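Local coordinates for protein DynF (Micromonospora chersina, PDB 6UBL) that is of unknown function but belongs to the dynemicin (enediyne) biosynthesis pathway and holds a palmitic acid in its beta barrel, at residues G54-G62 against E93-V102. Residues are numbered along the deposited sequence; the frame is centred on the assembly and turned at random.
Sequences GEYTVAFDG and ECEELGKITV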
# COMPACT_ATOMS: atom_id res chain seq x y z
N GLY A 54 -22.24 0.85 -10.42
CA GLY A 54 -22.80 0.87 -9.08
C GLY A 54 -21.73 0.67 -8.02
O GLY A 54 -20.53 0.59 -8.30
N GLU A 55 -22.20 0.63 -6.77
CA GLU A 55 -21.37 0.36 -5.61
C GLU A 55 -22.09 -0.67 -4.76
O GLU A 55 -23.31 -0.60 -4.59
CB GLU A 55 -21.05 1.64 -4.81
CG GLU A 55 -19.86 1.50 -3.82
CD GLU A 55 -19.07 2.79 -3.61
OE1 GLU A 55 -17.98 2.73 -3.02
OE2 GLU A 55 -19.54 3.87 -4.05
N TYR A 56 -21.34 -1.64 -4.25
CA TYR A 56 -21.91 -2.83 -3.64
C TYR A 56 -21.18 -3.17 -2.36
O TYR A 56 -19.95 -3.12 -2.31
CB TYR A 56 -21.79 -4.00 -4.61
CG TYR A 56 -22.32 -3.67 -5.99
CD1 TYR A 56 -23.68 -3.65 -6.22
CD2 TYR A 56 -21.47 -3.36 -7.04
CE1 TYR A 56 -24.19 -3.34 -7.46
CE2 TYR A 56 -21.96 -3.05 -8.29
CZ TYR A 56 -23.33 -3.04 -8.49
OH TYR A 56 -23.84 -2.74 -9.74
N THR A 57 -21.94 -3.50 -1.33
CA THR A 57 -21.38 -3.89 -0.04
C THR A 57 -21.68 -5.37 0.18
O THR A 57 -22.84 -5.79 0.13
CB THR A 57 -21.99 -3.05 1.07
OG1 THR A 57 -21.70 -1.66 0.83
CG2 THR A 57 -21.39 -3.45 2.41
N VAL A 58 -20.62 -6.15 0.44
CA VAL A 58 -20.74 -7.60 0.51
C VAL A 58 -20.10 -8.08 1.80
O VAL A 58 -18.97 -7.69 2.14
CB VAL A 58 -20.08 -8.30 -0.69
CG1 VAL A 58 -20.29 -9.80 -0.61
CG2 VAL A 58 -20.64 -7.74 -1.99
N ALA A 59 -20.81 -8.97 2.51
CA ALA A 59 -20.30 -9.59 3.72
C ALA A 59 -19.65 -10.92 3.38
O ALA A 59 -20.20 -11.71 2.61
CB ALA A 59 -21.45 -9.82 4.70
N PHE A 60 -18.50 -11.17 3.99
CA PHE A 60 -17.72 -12.38 3.75
C PHE A 60 -17.45 -13.11 5.06
O PHE A 60 -17.34 -12.49 6.12
CB PHE A 60 -16.36 -12.04 3.14
CG PHE A 60 -16.43 -11.49 1.75
CD1 PHE A 60 -16.77 -10.17 1.52
CD2 PHE A 60 -16.14 -12.29 0.66
CE1 PHE A 60 -16.82 -9.66 0.24
CE2 PHE A 60 -16.20 -11.80 -0.62
CZ PHE A 60 -16.53 -10.48 -0.84
N ASP A 61 -17.32 -14.43 4.96
CA ASP A 61 -16.94 -15.28 6.08
C ASP A 61 -15.94 -16.30 5.55
O ASP A 61 -16.00 -16.71 4.39
CB ASP A 61 -18.16 -15.96 6.69
CG ASP A 61 -17.83 -16.75 7.94
OD1 ASP A 61 -17.20 -16.18 8.85
OD2 ASP A 61 -18.23 -17.93 8.03
N GLY A 62 -15.01 -16.69 6.40
CA GLY A 62 -14.05 -17.69 5.98
C GLY A 62 -12.91 -17.88 6.95
O GLY A 62 -13.12 -17.83 8.17
N GLU A 93 -21.71 -13.20 -0.80
CA GLU A 93 -22.70 -13.30 -1.86
C GLU A 93 -23.51 -12.02 -1.95
O GLU A 93 -23.70 -11.30 -0.97
CB GLU A 93 -23.65 -14.48 -1.63
CG GLU A 93 -24.11 -15.15 -2.90
CD GLU A 93 -24.29 -16.65 -2.71
OE1 GLU A 93 -23.56 -17.23 -1.88
OE2 GLU A 93 -25.16 -17.24 -3.38
N CYS A 94 -23.98 -11.76 -3.17
CA CYS A 94 -24.55 -10.48 -3.53
C CYS A 94 -25.35 -10.70 -4.81
O CYS A 94 -24.90 -11.40 -5.72
CB CYS A 94 -23.36 -9.53 -3.72
SG CYS A 94 -23.66 -8.02 -4.56
N GLU A 95 -26.55 -10.12 -4.86
CA GLU A 95 -27.41 -10.33 -6.01
C GLU A 95 -26.73 -9.86 -7.28
O GLU A 95 -26.71 -10.57 -8.29
CB GLU A 95 -28.73 -9.59 -5.80
CG GLU A 95 -29.68 -9.59 -7.00
CD GLU A 95 -30.11 -10.98 -7.42
OE1 GLU A 95 -30.83 -11.10 -8.44
OE2 GLU A 95 -29.76 -11.96 -6.72
N GLU A 96 -26.15 -8.66 -7.25
CA GLU A 96 -25.61 -8.05 -8.46
C GLU A 96 -24.28 -8.67 -8.87
O GLU A 96 -24.04 -8.88 -10.07
CB GLU A 96 -25.46 -6.54 -8.25
CG GLU A 96 -26.77 -5.81 -7.96
CD GLU A 96 -27.08 -5.66 -6.48
OE1 GLU A 96 -26.51 -6.39 -5.65
OE2 GLU A 96 -27.92 -4.80 -6.15
N LEU A 97 -23.41 -8.96 -7.92
CA LEU A 97 -22.07 -9.45 -8.23
C LEU A 97 -21.95 -10.96 -8.14
O LEU A 97 -20.91 -11.50 -8.53
CB LEU A 97 -21.06 -8.80 -7.29
CG LEU A 97 -21.06 -7.28 -7.27
CD1 LEU A 97 -19.98 -6.81 -6.30
CD2 LEU A 97 -20.86 -6.69 -8.65
N GLY A 98 -22.97 -11.65 -7.64
CA GLY A 98 -22.90 -13.09 -7.46
C GLY A 98 -22.06 -13.48 -6.25
O GLY A 98 -21.75 -12.66 -5.38
N LYS A 99 -21.71 -14.76 -6.21
CA LYS A 99 -20.87 -15.29 -5.14
C LYS A 99 -19.41 -14.93 -5.42
O LYS A 99 -18.88 -15.25 -6.49
CB LYS A 99 -21.03 -16.81 -5.07
CG LYS A 99 -20.27 -17.50 -3.95
CD LYS A 99 -20.60 -18.99 -3.92
CE LYS A 99 -20.71 -19.50 -2.48
NZ LYS A 99 -21.87 -20.42 -2.28
N ILE A 100 -18.77 -14.29 -4.45
CA ILE A 100 -17.39 -13.83 -4.57
C ILE A 100 -16.53 -14.67 -3.63
O ILE A 100 -16.85 -14.80 -2.43
CB ILE A 100 -17.27 -12.33 -4.22
CG1 ILE A 100 -18.23 -11.51 -5.09
CG2 ILE A 100 -15.83 -11.85 -4.38
CD1 ILE A 100 -18.38 -10.06 -4.65
N THR A 101 -15.45 -15.24 -4.16
CA THR A 101 -14.52 -16.03 -3.38
C THR A 101 -13.16 -15.36 -3.41
O THR A 101 -12.63 -15.07 -4.50
CB THR A 101 -14.43 -17.47 -3.93
OG1 THR A 101 -15.71 -18.07 -3.89
CG2 THR A 101 -13.45 -18.29 -3.09
N VAL A 102 -12.60 -15.11 -2.23
CA VAL A 102 -11.34 -14.40 -2.09
C VAL A 102 -10.28 -15.37 -1.59
O VAL A 102 -10.47 -16.02 -0.56
CB VAL A 102 -11.48 -13.18 -1.16
CG1 VAL A 102 -10.19 -12.38 -1.13
CG2 VAL A 102 -12.64 -12.30 -1.60
O HOH W 1 -23.51 -9.74 1.58
O HOH W 2 -22.50 -12.63 1.89
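Tyr56, Val58 and Phe60 of strand 54-62 pack against 93-102 at one end of the DynF beta barrel, where the turn linking the antiparallel strands 81-92 and 100-104 meets strand 54-62. Leu97 lies over one face of the Tyr56 ring in a CH-pi contact, its CD2 4.1 Å from the ring centroid, while Leu97 CD1 reaches back to Tyr56 CB at 3.7 Å. Glu96 comes obliquely instead, setting CB 3.5 Å from Tyr56 CE1; its chain bends at chi2 (93°), which brings the carboxylate past CD1 and CE1, its plane 49° from that of the ring. Within the turn, Leu97 N donates to Cys94 SG, whose sulfur also makes an oblique sulfur-aromatic contact with Tyr56.

Just past the C-terminal end of strand 81-92, which pairs antiparallel with 54-68, no direct backbone hydrogen bond joins Ala59 to Glu93. Two waters bridge them instead: one accepts from Ala59 N and donates to Glu93 O, the other donates to Ala59 O (2.6 Å) and accepts from Glu93 N. Val58, buried, sends CG2 to Cys94 CB at 3.7 Å and Ile100 CD1 at 4.2 Å. Further along the strand, Phe60 receives Ile100 CG2 at its ring edge, in plane, and its CE2 sits 3.7 Å from Val102 CG2, Val102 itself touching the bound palmitic acid.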